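Local atomic coordinates of MIP07328p (Drosophila melanogaster, PDB entry 6FKK), a protein that acts as a semaphorin guidance cue that binds semaphorin receptors and has chemorepellent activity, probably steering growing axons. Residues V198-R203 against A272-E278; T387-H392 against I450-I455; Y402-I406 against F418-L422; P493-L499 against T518-L523. All blocks are in the same frame, centred on the assembly; numbering follows the deposited sequence.

Following the chain, contact 1 comes first, closing a loop of 68 residues by bringing strand 265-279 back beside strand 196-203. Contact 2 opens after it, joins strand 386-396 to the start of strand 452-456 and closes 57 residues. Contact 3, between the two strands of a hairpin, closes 11, nested inside the loop of contact 2 and sharing a sheet with its first strand. Contact 4 follows in series in the plexin repeat and closes 18. Contacts 1 and 2 tie neighbouring blades of the Sema propeller together, with Ile273 packing on Ile389 between them. Contact 3 lies within one blade, and its Val405 and Tyr403 meet Pro493 and Leu523 of contact 4, joining propeller to plexin repeat.

Contact 1. Residues V198-R203 against A272-E278; sequences VGAIER and AISPIVE
Ile201 packs against both Ile273 and Ile276, one branch to each. Its chi1 of -48° puts CG1 beside the backbone N and leaves CG2 anti to it, and that methyl meets the flank of Ile276, 3.5 Å from Ile276 CG1, while Ile201 CG1 meets Ile273 tip to tip, 4.1 Å from Ile273 CD1. Branched aliphatic residues suit such a place because each fills two directions at once. Ile273 also reaches across to the backbone of the facing strand: its CD1 lies 3.8 Å from Gly199 CA, and a CB there would point at that methyl and probably run into it, which is consistent with a glycine. Ile273 CG2 meets Val198 CG2 at 4.0 Å, the two side chains crossing obliquely.

At the other end Arg203 passes at about a right angle over Ile276, and its methylene CD touches Ile276 CD1 at 3.7 Å. The aliphatic part of the arginine thus extends the apolar row before the charge is reached. The guanidinium presents its edge to Glu278, Arg203 NH1 standing 3.6 Å from Glu278 OE2 in a long salt bridge, with the two flat groups nearly coplanar (12° apart). Ser283 gives Arg203 NH2 a hydrogen-bond partner.

The two segments run in nearly the same direction, 24° apart, yet are held by side chains, since each finds its backbone partners in its own sheet neighbour. Val198 and Gly199 form a classic beta bulge opposite Phe210. Such an apolar row between inner strands of probably successive blades is characteristic of blade-to-blade packing in the Sema beta propeller.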
loop_
_atom_site.group_PDB
_atom_site.type_symbol
_atom_site.label_atom_id
_atom_site.label_comp_id
_atom_site.label_asym_id
_atom_site.label_seq_id
_atom_site.Cartn_x
_atom_site.Cartn_y
_atom_site.Cartn_z
ATOM N N VAL A 198 4.555 2.489 4.963
ATOM C CA VAL A 198 3.290 2.452 4.238
ATOM C C VAL A 198 2.853 1.042 3.872
ATOM O O VAL A 198 1.717 0.870 3.403
ATOM C CB VAL A 198 3.338 3.328 2.966
ATOM C CG1 VAL A 198 3.824 4.735 3.292
ATOM C CG2 VAL A 198 4.212 2.679 1.905
ATOM N N GLY A 199 3.697 0.030 4.057
ATOM C CA GLY A 199 3.293 -1.325 3.732
ATOM C C GLY A 199 4.394 -2.362 3.808
ATOM O O GLY A 199 5.583 -2.028 3.810
ATOM N N ALA A 200 4.002 -3.634 3.869
ATOM C CA ALA A 200 4.941 -4.744 3.926
ATOM C C ALA A 200 4.366 -5.912 3.141
ATOM O O ALA A 200 3.214 -6.298 3.359
ATOM C CB ALA A 200 5.227 -5.159 5.373
ATOM N N ILE A 201 5.161 -6.467 2.227
ATOM C CA ILE A 201 4.727 -7.560 1.364
ATOM C C ILE A 201 5.727 -8.702 1.471
ATOM O O ILE A 201 6.942 -8.479 1.408
ATOM C CB ILE A 201 4.590 -7.119 -0.106
ATOM C CG1 ILE A 201 3.790 -5.818 -0.223
ATOM C CG2 ILE A 201 3.925 -8.218 -0.908
ATOM C CD1 ILE A 201 2.310 -5.980 0.042
ATOM N N GLU A 202 5.216 -9.921 1.621
ATOM C CA GLU A 202 6.035 -11.124 1.577
ATOM C C GLU A 202 6.170 -11.599 0.135
ATOM O O GLU A 202 5.195 -11.590 -0.624
ATOM C CB GLU A 202 5.411 -12.226 2.439
ATOM C CG GLU A 202 6.130 -13.566 2.378
ATOM C CD GLU A 202 5.280 -14.709 2.905
ATOM O OE1 GLU A 202 4.106 -14.465 3.260
ATOM O OE2 GLU A 202 5.783 -15.851 2.961
ATOM N N ARG A 203 7.379 -12.013 -0.242
ATOM C CA ARG A 203 7.623 -12.436 -1.621
ATOM C C ARG A 203 8.910 -13.242 -1.699
ATOM O O ARG A 203 9.978 -12.735 -1.340
ATOM C CB ARG A 203 7.697 -11.227 -2.550
ATOM C CG ARG A 203 7.990 -11.567 -4.003
ATOM C CD ARG A 203 6.765 -12.121 -4.708
ATOM N NE ARG A 203 6.991 -12.264 -6.144
ATOM C CZ ARG A 203 6.027 -12.472 -7.033
ATOM N NH1 ARG A 203 4.765 -12.558 -6.636
ATOM N NH2 ARG A 203 6.325 -12.589 -8.321
ATOM N N ALA A 272 0.915 5.236 -0.227
ATOM C CA ALA A 272 0.168 3.990 -0.118
ATOM C C ALA A 272 0.639 3.023 -1.193
ATOM O O ALA A 272 1.143 3.436 -2.240
ATOM C CB ALA A 272 -1.341 4.223 -0.250
ATOM N N ILE A 273 0.462 1.729 -0.920
ATOM C CA ILE A 273 0.737 0.679 -1.888
ATOM C C ILE A 273 -0.428 -0.301 -1.892
ATOM O O ILE A 273 -1.226 -0.366 -0.955
ATOM C CB ILE A 273 2.055 -0.074 -1.603
ATOM C CG1 ILE A 273 1.954 -0.852 -0.288
ATOM C CG2 ILE A 273 3.233 0.888 -1.581
ATOM C CD1 ILE A 273 3.101 -1.813 -0.060
ATOM N N SER A 274 -0.516 -1.056 -2.967
ATOM C CA SER A 274 -1.481 -2.126 -3.131
ATOM C C SER A 274 -0.803 -3.470 -2.926
ATOM O O SER A 274 0.428 -3.564 -2.941
ATOM C CB SER A 274 -2.102 -2.065 -4.530
ATOM O OG SER A 274 -1.141 -2.394 -5.519
ATOM N N PRO A 275 -1.571 -4.540 -2.717
ATOM C CA PRO A 275 -0.969 -5.879 -2.709
ATOM C C PRO A 275 -0.349 -6.193 -4.061
ATOM O O PRO A 275 -0.568 -5.497 -5.055
ATOM C CB PRO A 275 -2.151 -6.805 -2.404
ATOM C CG PRO A 275 -3.158 -5.933 -1.740
ATOM C CD PRO A 275 -3.000 -4.578 -2.359
ATOM N N ILE A 276 0.446 -7.264 -4.095
ATOM C CA ILE A 276 1.046 -7.676 -5.357
ATOM C C ILE A 276 -0.053 -8.074 -6.328
ATOM O O ILE A 276 -0.895 -8.930 -6.028
ATOM C CB ILE A 276 2.045 -8.821 -5.142
ATOM C CG1 ILE A 276 3.270 -8.320 -4.380
ATOM C CG2 ILE A 276 2.470 -9.408 -6.480
ATOM C CD1 ILE A 276 4.384 -9.339 -4.292
ATOM N N VAL A 277 -0.059 -7.439 -7.494
ATOM C CA VAL A 277 -1.054 -7.677 -8.532
ATOM C C VAL A 277 -0.442 -8.569 -9.602
ATOM O O VAL A 277 0.714 -8.376 -10.002
ATOM C CB VAL A 277 -1.549 -6.345 -9.130
ATOM C CG1 VAL A 277 -2.377 -6.588 -10.376
ATOM C CG2 VAL A 277 -2.354 -5.575 -8.098
ATOM N N GLU A 278 -1.210 -9.554 -10.060
ATOM C CA GLU A 278 -0.765 -10.474 -11.103
ATOM C C GLU A 278 -1.394 -10.039 -12.423
ATOM O O GLU A 278 -2.561 -10.333 -12.693
ATOM C CB GLU A 278 -1.131 -11.912 -10.749
ATOM C CG GLU A 278 -0.453 -12.435 -9.492
ATOM C CD GLU A 278 1.054 -12.567 -9.641
ATOM O OE1 GLU A 278 1.542 -12.657 -10.789
ATOM O OE2 GLU A 278 1.752 -12.582 -8.606
#

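Contact 2. Residues T387-H392 against I450-I455; sequences TAIAVH and IRELVI
Ala388 and Ala390 of one strand nestle against Leu453, with Ile450 and Ile455 flanking Leu453 along the chain. Ala388 CB meets Leu453 CG at 3.8 Å and Ile450 CG2 at 4.0 Å; two residues on, Ala390 CB touches Leu453 CB at 3.7 Å. Ile455 closes the row, extending its CD1 to 3.7 Å from Ala390 CB and also against the backbone at Val391. Small methyls facing large branched chains suit strand axes that come within 5.7 Å and run 14° from parallel. The polar link lies at the upstream end, where Thr387 OG1 donates to Ile450 O at 2.7 Å, in the carbonyl plane and on a lone pair. A chi1 of 58° sets this hydroxyl between the backbone N and the carbonyl carbon, where it can reach Ile450 O.

Around this first shell, each strand is held by its own sheet. Thr387 and Ala388 form a classic bulge facing Gly409, and Arg451 and Glu452 form another facing Val465. Leu453 and Ile450 rest on Val464, while Ile455 packs on Leu462. On the far face of its strand, Ile389 packs on Tyr286 and Val288. Inner strands packed side by side, each in a separate four-stranded antiparallel sheet, mark the junction of two blades in the Sema propeller, here the blade that the N-terminal strand 18-21 completes.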
loop_
_atom_site.group_PDB
_atom_site.type_symbol
_atom_site.label_atom_id
_atom_site.label_comp_id
_atom_site.label_asym_id
_atom_site.label_seq_id
_atom_site.Cartn_x
_atom_site.Cartn_y
_atom_site.Cartn_z
ATOM N N THR A 387 -4.374 9.518 -1.911
ATOM C CA THR A 387 -4.080 8.943 -0.597
ATOM C C THR A 387 -4.180 7.422 -0.560
ATOM O O THR A 387 -3.476 6.784 0.231
ATOM C CB THR A 387 -5.016 9.538 0.466
ATOM O OG1 THR A 387 -6.381 9.291 0.102
ATOM C CG2 THR A 387 -4.792 11.039 0.607
ATOM N N ALA A 388 -5.030 6.820 -1.390
ATOM C CA ALA A 388 -5.283 5.385 -1.344
ATOM C C ALA A 388 -5.161 4.788 -2.740
ATOM O O ALA A 388 -5.134 5.500 -3.747
ATOM C CB ALA A 388 -6.668 5.082 -0.753
ATOM N N ILE A 389 -5.100 3.458 -2.792
ATOM C CA ILE A 389 -4.887 2.741 -4.045
ATOM C C ILE A 389 -5.531 1.366 -3.932
ATOM O O ILE A 389 -5.524 0.746 -2.865
ATOM C CB ILE A 389 -3.380 2.643 -4.370
ATOM C CG1 ILE A 389 -3.145 1.943 -5.711
ATOM C CG2 ILE A 389 -2.639 1.939 -3.246
ATOM C CD1 ILE A 389 -3.312 2.849 -6.906
ATOM N N ALA A 390 -6.104 0.901 -5.040
ATOM C CA ALA A 390 -6.669 -0.436 -5.143
ATOM C C ALA A 390 -6.796 -0.772 -6.622
ATOM O O ALA A 390 -6.980 0.119 -7.454
ATOM C CB ALA A 390 -8.028 -0.540 -4.442
ATOM N N VAL A 391 -6.685 -2.059 -6.943
ATOM C CA VAL A 391 -6.633 -2.517 -8.327
ATOM C C VAL A 391 -7.603 -3.673 -8.523
ATOM O O VAL A 391 -7.653 -4.598 -7.705
ATOM C CB VAL A 391 -5.209 -2.953 -8.729
ATOM C CG1 VAL A 391 -5.191 -3.453 -10.165
ATOM C CG2 VAL A 391 -4.228 -1.812 -8.552
ATOM N N HIS A 392 -8.376 -3.616 -9.616
ATOM C CA HIS A 392 -9.113 -4.765 -10.129
ATOM C C HIS A 392 -8.340 -5.296 -11.327
ATOM O O HIS A 392 -8.438 -4.726 -12.425
ATOM C CB HIS A 392 -10.540 -4.377 -10.532
ATOM C CG HIS A 392 -11.381 -5.533 -10.986
ATOM N ND1 HIS A 392 -12.681 -5.381 -11.418
ATOM C CD2 HIS A 392 -11.108 -6.858 -11.074
ATOM C CE1 HIS A 392 -13.173 -6.561 -11.753
ATOM N NE2 HIS A 392 -12.239 -7.473 -11.554
ATOM N N ILE A 450 -9.764 9.865 2.475
ATOM C CA ILE A 450 -9.878 8.433 2.222
ATOM C C ILE A 450 -8.596 7.754 2.690
ATOM O O ILE A 450 -7.507 8.040 2.173
ATOM C CB ILE A 450 -10.148 8.148 0.737
ATOM C CG1 ILE A 450 -11.503 8.727 0.326
ATOM C CG2 ILE A 450 -10.088 6.655 0.452
ATOM C CD1 ILE A 450 -11.852 8.494 -1.123
ATOM N N ARG A 451 -8.722 6.850 3.660
ATOM C CA ARG A 451 -7.570 6.173 4.244
ATOM C C ARG A 451 -7.192 4.904 3.483
ATOM O O ARG A 451 -6.010 4.676 3.204
ATOM C CB ARG A 451 -7.850 5.846 5.715
ATOM C CG ARG A 451 -8.043 7.071 6.598
ATOM C CD ARG A 451 -6.731 7.807 6.818
ATOM N NE ARG A 451 -6.882 8.938 7.730
ATOM C CZ ARG A 451 -6.929 10.209 7.346
ATOM N NH1 ARG A 451 -6.832 10.519 6.062
ATOM N NH2 ARG A 451 -7.068 11.174 8.246
ATOM N N GLU A 452 -8.173 4.071 3.141
ATOM C CA GLU A 452 -7.911 2.809 2.464
ATOM C C GLU A 452 -9.025 2.516 1.469
ATOM O O GLU A 452 -10.101 3.119 1.510
ATOM C CB GLU A 452 -7.782 1.650 3.462
ATOM C CG GLU A 452 -6.459 1.607 4.211
ATOM C CD GLU A 452 -6.526 0.740 5.452
ATOM O OE1 GLU A 452 -7.575 0.756 6.130
ATOM O OE2 GLU A 452 -5.533 0.042 5.751
ATOM N N LEU A 453 -8.750 1.573 0.568
ATOM C CA LEU A 453 -9.721 1.098 -0.410
ATOM C C LEU A 453 -9.666 -0.420 -0.462
ATOM O O LEU A 453 -8.583 -1.000 -0.589
ATOM C CB LEU A 453 -9.451 1.679 -1.803
ATOM C CG LEU A 453 -9.661 3.182 -1.994
ATOM C CD1 LEU A 453 -9.399 3.577 -3.439
ATOM C CD2 LEU A 453 -11.063 3.583 -1.569
ATOM N N VAL A 454 -10.830 -1.056 -0.363
ATOM C CA VAL A 454 -10.953 -2.508 -0.398
ATOM C C VAL A 454 -11.886 -2.876 -1.541
ATOM O O VAL A 454 -12.952 -2.268 -1.698
ATOM C CB VAL A 454 -11.475 -3.071 0.936
ATOM C CG1 VAL A 454 -11.445 -4.593 0.920
ATOM C CG2 VAL A 454 -10.657 -2.525 2.093
ATOM N N ILE A 455 -11.491 -3.872 -2.329
ATOM C CA ILE A 455 -12.218 -4.265 -3.526
ATOM C C ILE A 455 -12.776 -5.666 -3.327
ATOM O O ILE A 455 -12.030 -6.602 -3.012
ATOM C CB ILE A 455 -11.321 -4.210 -4.773
ATOM C CG1 ILE A 455 -11.099 -2.759 -5.206
ATOM C CG2 ILE A 455 -11.923 -5.032 -5.898
ATOM C CD1 ILE A 455 -10.319 -2.629 -6.495
#

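Contact 3. Residues Y402-I406 against F418-L422; sequences YYDVI and FINIL
Ile406 lies across the ring of Phe418 in a beta hairpin formed by the two middle strands of one propeller blade. This is the tight part. The pair is antiparallel and hydrogen-bonded, with Ile406 N giving to Phe418 O at 2.9 Å and Phe418 N returning a bond to Ile406 O at 3.1 Å. Phe418 has its CG between the backbone N and the carbonyl carbon (chi1 73°), which brings the ring to its neighbour rather than leaving it directed straight off the sheet. Ile406 CB then stands over one face, 3.9 Å from the ring centroid of Phe418, in a CH-pi contact, and Ile406 CG2 lies 3.5 Å from Phe418 CE1. An alanine in place of Phe418 would lose the ring and is likely to leave Ile406 without the flat surface on which its branches rest.

Beyond that pair the two segments exchange no further backbone bonds, and contact passes to side chains. Val405 CG2 meets Ile419 CG2 at 3.9 Å in the buried middle, where beta-branched residues suit a strand. Asp404 instead turns its carboxylate outside the pair, to Ser279 and Tyr286. At the partly exposed end Tyr403 shares its ring between the hairpin and the plexin repeat, packing on Leu523. Ile419 CD1 lies over one face of that ring, and at its edge Tyr403 CD1 approaches Asn420 O to 3.6 Å.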
loop_
_atom_site.group_PDB
_atom_site.type_symbol
_atom_site.label_atom_id
_atom_site.label_comp_id
_atom_site.label_asym_id
_atom_site.label_seq_id
_atom_site.Cartn_x
_atom_site.Cartn_y
_atom_site.Cartn_z
ATOM N N TYR A 402 -6.883 -7.369 -21.902
ATOM C CA TYR A 402 -7.017 -7.329 -20.452
ATOM C C TYR A 402 -6.383 -6.053 -19.914
ATOM O O TYR A 402 -5.238 -5.735 -20.248
ATOM C CB TYR A 402 -6.377 -8.563 -19.814
ATOM C CG TYR A 402 -7.058 -9.852 -20.215
ATOM C CD1 TYR A 402 -6.709 -10.510 -21.387
ATOM C CD2 TYR A 402 -8.062 -10.400 -19.430
ATOM C CE1 TYR A 402 -7.336 -11.685 -21.761
ATOM C CE2 TYR A 402 -8.692 -11.573 -19.793
ATOM C CZ TYR A 402 -8.326 -12.210 -20.960
ATOM O OH TYR A 402 -8.954 -13.377 -21.330
ATOM N N TYR A 403 -7.138 -5.324 -19.093
ATOM C CA TYR A 403 -6.683 -4.070 -18.510
ATOM C C TYR A 403 -6.857 -4.112 -17.000
ATOM O O TYR A 403 -7.845 -4.653 -16.495
ATOM C CB TYR A 403 -7.457 -2.874 -19.077
ATOM C CG TYR A 403 -7.399 -2.747 -20.581
ATOM C CD1 TYR A 403 -6.391 -2.018 -21.197
ATOM C CD2 TYR A 403 -8.357 -3.349 -21.384
ATOM C CE1 TYR A 403 -6.339 -1.897 -22.575
ATOM C CE2 TYR A 403 -8.313 -3.234 -22.759
ATOM C CZ TYR A 403 -7.302 -2.508 -23.350
ATOM O OH TYR A 403 -7.259 -2.394 -24.719
ATOM N N ASP A 404 -5.896 -3.537 -16.283
ATOM C CA ASP A 404 -6.033 -3.343 -14.846
ATOM C C ASP A 404 -6.810 -2.058 -14.588
ATOM O O ASP A 404 -6.367 -0.971 -14.972
ATOM C CB ASP A 404 -4.662 -3.280 -14.177
ATOM C CG ASP A 404 -3.945 -4.614 -14.185
ATOM O OD1 ASP A 404 -4.578 -5.621 -14.563
ATOM O OD2 ASP A 404 -2.752 -4.655 -13.815
ATOM N N VAL A 405 -7.969 -2.175 -13.949
ATOM C CA VAL A 405 -8.731 -1.001 -13.538
ATOM C C VAL A 405 -8.183 -0.531 -12.197
ATOM O O VAL A 405 -8.249 -1.256 -11.199
ATOM C CB VAL A 405 -10.232 -1.309 -13.449
ATOM C CG1 VAL A 405 -11.007 -0.047 -13.097
ATOM C CG2 VAL A 405 -10.719 -1.889 -14.763
ATOM N N ILE A 406 -7.634 0.678 -12.176
ATOM C CA ILE A 406 -6.930 1.204 -11.013
ATOM C C ILE A 406 -7.830 2.197 -10.293
ATOM O O ILE A 406 -8.386 3.112 -10.914
ATOM C CB ILE A 406 -5.600 1.859 -11.421
ATOM C CG1 ILE A 406 -4.712 0.833 -12.127
ATOM C CG2 ILE A 406 -4.899 2.437 -10.206
ATOM C CD1 ILE A 406 -3.599 1.449 -12.940
ATOM N N PHE A 418 -9.359 4.563 -13.506
ATOM C CA PHE A 418 -8.668 4.778 -14.771
ATOM C C PHE A 418 -7.967 3.498 -15.197
ATOM O O PHE A 418 -7.644 2.636 -14.375
ATOM C CB PHE A 418 -7.666 5.938 -14.688
ATOM C CG PHE A 418 -6.422 5.626 -13.898
ATOM C CD1 PHE A 418 -6.378 5.851 -12.532
ATOM C CD2 PHE A 418 -5.289 5.133 -14.527
ATOM C CE1 PHE A 418 -5.233 5.575 -11.807
ATOM C CE2 PHE A 418 -4.144 4.853 -13.807
ATOM C CZ PHE A 418 -4.116 5.076 -12.446
ATOM N N ILE A 419 -7.737 3.392 -16.506
ATOM C CA ILE A 419 -6.930 2.332 -17.094
ATOM C C ILE A 419 -5.866 2.982 -17.968
ATOM O O ILE A 419 -5.919 4.174 -18.273
ATOM C CB ILE A 419 -7.768 1.330 -17.915
ATOM C CG1 ILE A 419 -8.389 2.025 -19.129
ATOM C CG2 ILE A 419 -8.841 0.688 -17.045
ATOM C CD1 ILE A 419 -9.090 1.081 -20.078
ATOM N N ASN A 420 -4.887 2.178 -18.372
ATOM C CA ASN A 420 -3.786 2.642 -19.204
ATOM C C ASN A 420 -3.806 1.915 -20.539
ATOM O O ASN A 420 -4.076 0.711 -20.599
ATOM C CB ASN A 420 -2.436 2.425 -18.516
ATOM C CG ASN A 420 -2.248 3.317 -17.306
ATOM O OD1 ASN A 420 -2.105 2.836 -16.183
ATOM N ND2 ASN A 420 -2.243 4.626 -17.531
ATOM N N ILE A 421 -3.522 2.653 -21.608
ATOM C CA ILE A 421 -3.416 2.097 -22.951
ATOM C C ILE A 421 -2.096 2.564 -23.542
ATOM O O ILE A 421 -1.831 3.771 -23.605
ATOM C CB ILE A 421 -4.593 2.517 -23.848
ATOM C CG1 ILE A 421 -5.888 1.845 -23.385
ATOM C CG2 ILE A 421 -4.304 2.179 -25.303
ATOM C CD1 ILE A 421 -7.096 2.241 -24.202
ATOM N N LEU A 422 -1.267 1.616 -23.966
ATOM C CA LEU A 422 0.047 1.904 -24.529
ATOM C C LEU A 422 -0.016 1.708 -26.037
ATOM O O LEU A 422 -0.365 0.621 -26.510
ATOM C CB LEU A 422 1.115 1.007 -23.904
ATOM C CG LEU A 422 2.569 1.270 -24.298
ATOM C CD1 LEU A 422 2.992 2.663 -23.866
ATOM C CD2 LEU A 422 3.490 0.216 -23.702
#

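Contact 4. Residues P493-L499 against T518-L523; sequences PICAWDL and TYLQSL
Backbone bonds pair Trp497 with Leu520: Trp497 N gives to Leu520 O at 3.1 Å and Leu520 N to Trp497 O at 2.9 Å. Leu499 N adds a third, to Thr518 O.

Among side chains, Gln521, extended and with CG anti to the backbone N (chi1 -177°), brings one amide nitrogen to two carbonyls: Gln521 NE2 gives to Pro493 O at 3.1 Å and to Cys495 O at 2.6 Å, each from above its carbonyl plane. OE1 accepts from Leu398 N. A leucine in its place would probably leave all three backbone groups without their partner. At the other end Thr518 OG1 donates to Asp498 OD1 at 3.1 Å, on the syn side but tilted 31° out of the carboxylate plane.

Apolar contacts run alongside these bonds. Pro493 CB meets Leu523 CD1 at 3.7 Å, and the small Ala496 methyl lets the Tyr519 ring lie beside it. The Asp498 carboxylate crosses that ring obliquely, planes 48° apart, with Asp498 CG 3.3 Å from Tyr519 CE1.

Asp498 also bonds to Gln500 N and bridges to Lys505. In this disulfide-rich plexin repeat, buried carbonyls and a carboxylate are thus met by amide, hydroxyl and ammonium donors.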
loop_
_atom_site.group_PDB
_atom_site.type_symbol
_atom_site.label_atom_id
_atom_site.label_comp_id
_atom_site.label_asym_id
_atom_site.label_seq_id
_atom_site.Cartn_x
_atom_site.Cartn_y
_atom_site.Cartn_z
ATOM N N PRO A 493 -13.649 -0.772 -19.206
ATOM C CA PRO A 493 -13.484 -1.992 -20.016
ATOM C C PRO A 493 -14.487 -3.084 -19.690
ATOM O O PRO A 493 -14.610 -4.036 -20.470
ATOM C CB PRO A 493 -12.052 -2.441 -19.687
ATOM C CG PRO A 493 -11.755 -1.817 -18.362
ATOM C CD PRO A 493 -12.471 -0.500 -18.367
ATOM N N ILE A 494 -15.215 -2.970 -18.581
ATOM C CA ILE A 494 -16.151 -4.009 -18.176
ATOM C C ILE A 494 -17.591 -3.711 -18.593
ATOM O O ILE A 494 -18.420 -4.634 -18.602
ATOM C CB ILE A 494 -16.066 -4.239 -16.653
ATOM C CG1 ILE A 494 -16.309 -5.708 -16.313
ATOM C CG2 ILE A 494 -17.049 -3.349 -15.915
ATOM C CD1 ILE A 494 -15.916 -6.057 -14.898
ATOM N N CYS A 495 -17.911 -2.467 -18.943
ATOM C CA CYS A 495 -19.249 -2.102 -19.391
ATOM C C CYS A 495 -19.285 -2.061 -20.914
ATOM O O CYS A 495 -18.423 -1.441 -21.544
ATOM C CB CYS A 495 -19.686 -0.745 -18.829
ATOM S SG CYS A 495 -19.559 -0.512 -17.029
ATOM N N ALA A 496 -20.282 -2.724 -21.496
ATOM C CA ALA A 496 -20.522 -2.681 -22.929
ATOM C C ALA A 496 -22.011 -2.478 -23.164
ATOM O O ALA A 496 -22.841 -2.820 -22.320
ATOM C CB ALA A 496 -20.033 -3.958 -23.627
ATOM N N TRP A 497 -22.345 -1.913 -24.321
ATOM C CA TRP A 497 -23.722 -1.557 -24.648
ATOM C C TRP A 497 -24.319 -2.592 -25.593
ATOM O O TRP A 497 -23.805 -2.797 -26.698
ATOM C CB TRP A 497 -23.795 -0.167 -25.276
ATOM C CG TRP A 497 -25.186 0.224 -25.651
ATOM C CD1 TRP A 497 -25.733 0.217 -26.900
ATOM C CD2 TRP A 497 -26.217 0.665 -24.762
ATOM N NE1 TRP A 497 -27.041 0.636 -26.846
ATOM C CE2 TRP A 497 -27.363 0.914 -25.543
ATOM C CE3 TRP A 497 -26.282 0.877 -23.381
ATOM C CZ2 TRP A 497 -28.557 1.370 -24.991
ATOM C CZ3 TRP A 497 -27.468 1.325 -22.835
ATOM C CH2 TRP A 497 -28.590 1.566 -23.638
ATOM N N ASP A 498 -25.404 -3.227 -25.161
ATOM C CA ASP A 498 -26.126 -4.173 -26.002
ATOM C C ASP A 498 -27.108 -3.418 -26.889
ATOM O O ASP A 498 -27.909 -2.615 -26.402
ATOM C CB ASP A 498 -26.864 -5.199 -25.138
ATOM C CG ASP A 498 -27.454 -6.341 -25.953
ATOM O OD1 ASP A 498 -27.251 -6.367 -27.184
ATOM O OD2 ASP A 498 -28.116 -7.221 -25.360
ATOM N N LEU A 499 -27.039 -3.668 -28.196
ATOM C CA LEU A 499 -27.985 -3.038 -29.109
ATOM C C LEU A 499 -29.310 -3.784 -29.152
ATOM O O LEU A 499 -30.347 -3.177 -29.440
ATOM C CB LEU A 499 -27.385 -2.943 -30.511
ATOM C CG LEU A 499 -26.239 -1.944 -30.663
ATOM C CD1 LEU A 499 -25.738 -1.907 -32.100
ATOM C CD2 LEU A 499 -26.692 -0.569 -30.212
ATOM N N THR A 518 -23.467 -8.177 -30.819
ATOM C CA THR A 518 -24.283 -6.974 -30.901
ATOM C C THR A 518 -23.877 -5.913 -29.883
ATOM O O THR A 518 -24.642 -4.971 -29.651
ATOM C CB THR A 518 -25.763 -7.327 -30.719
ATOM O OG1 THR A 518 -25.944 -8.018 -29.476
ATOM C CG2 THR A 518 -26.246 -8.211 -31.861
ATOM N N TYR A 519 -22.701 -6.038 -29.278
ATOM C CA TYR A 519 -22.260 -5.122 -28.237
ATOM C C TYR A 519 -21.324 -4.066 -28.816
ATOM O O TYR A 519 -20.663 -4.284 -29.834
ATOM C CB TYR A 519 -21.553 -5.869 -27.101
ATOM C CG TYR A 519 -22.448 -6.754 -26.250
ATOM C CD1 TYR A 519 -23.728 -7.101 -26.663
ATOM C CD2 TYR A 519 -22.008 -7.232 -25.022
ATOM C CE1 TYR A 519 -24.539 -7.909 -25.885
ATOM C CE2 TYR A 519 -22.812 -8.038 -24.236
ATOM C CZ TYR A 519 -24.077 -8.372 -24.672
ATOM O OH TYR A 519 -24.881 -9.172 -23.892
ATOM N N LEU A 520 -21.273 -2.914 -28.148
ATOM C CA LEU A 520 -20.425 -1.804 -28.560
ATOM C C LEU A 520 -19.570 -1.341 -27.391
ATOM O O LEU A 520 -20.059 -1.211 -26.264
ATOM C CB LEU A 520 -21.258 -0.627 -29.088
ATOM C CG LEU A 520 -21.958 -0.813 -30.434
ATOM C CD1 LEU A 520 -22.734 0.441 -30.801
ATOM C CD2 LEU A 520 -20.949 -1.158 -31.519
ATOM N N GLN A 521 -18.291 -1.091 -27.667
ATOM C CA GLN A 521 -17.374 -0.552 -26.672
ATOM C C GLN A 521 -16.202 0.090 -27.399
ATOM O O GLN A 521 -15.726 -0.439 -28.406
ATOM C CB GLN A 521 -16.874 -1.636 -25.710
ATOM C CG GLN A 521 -15.972 -1.114 -24.600
ATOM C CD GLN A 521 -15.501 -2.211 -23.663
ATOM O OE1 GLN A 521 -14.612 -2.992 -24.000
ATOM N NE2 GLN A 521 -16.099 -2.273 -22.478
ATOM N N SER A 522 -15.744 1.229 -26.882
ATOM C CA SER A 522 -14.636 1.966 -27.491
ATOM C C SER A 522 -13.759 2.510 -26.368
ATOM O O SER A 522 -14.118 3.493 -25.713
ATOM C CB SER A 522 -15.146 3.085 -28.392
ATOM O OG SER A 522 -14.071 3.727 -29.054
ATOM N N LEU A 523 -12.611 1.868 -26.153
ATOM C CA LEU A 523 -11.665 2.305 -25.135
ATOM C C LEU A 523 -10.504 3.106 -25.702
ATOM O O LEU A 523 -9.908 3.905 -24.970
ATOM C CB LEU A 523 -11.103 1.097 -24.375
ATOM C CG LEU A 523 -12.097 0.143 -23.713
ATOM C CD1 LEU A 523 -11.357 -0.973 -22.993
ATOM C CD2 LEU A 523 -13.000 0.896 -22.755
#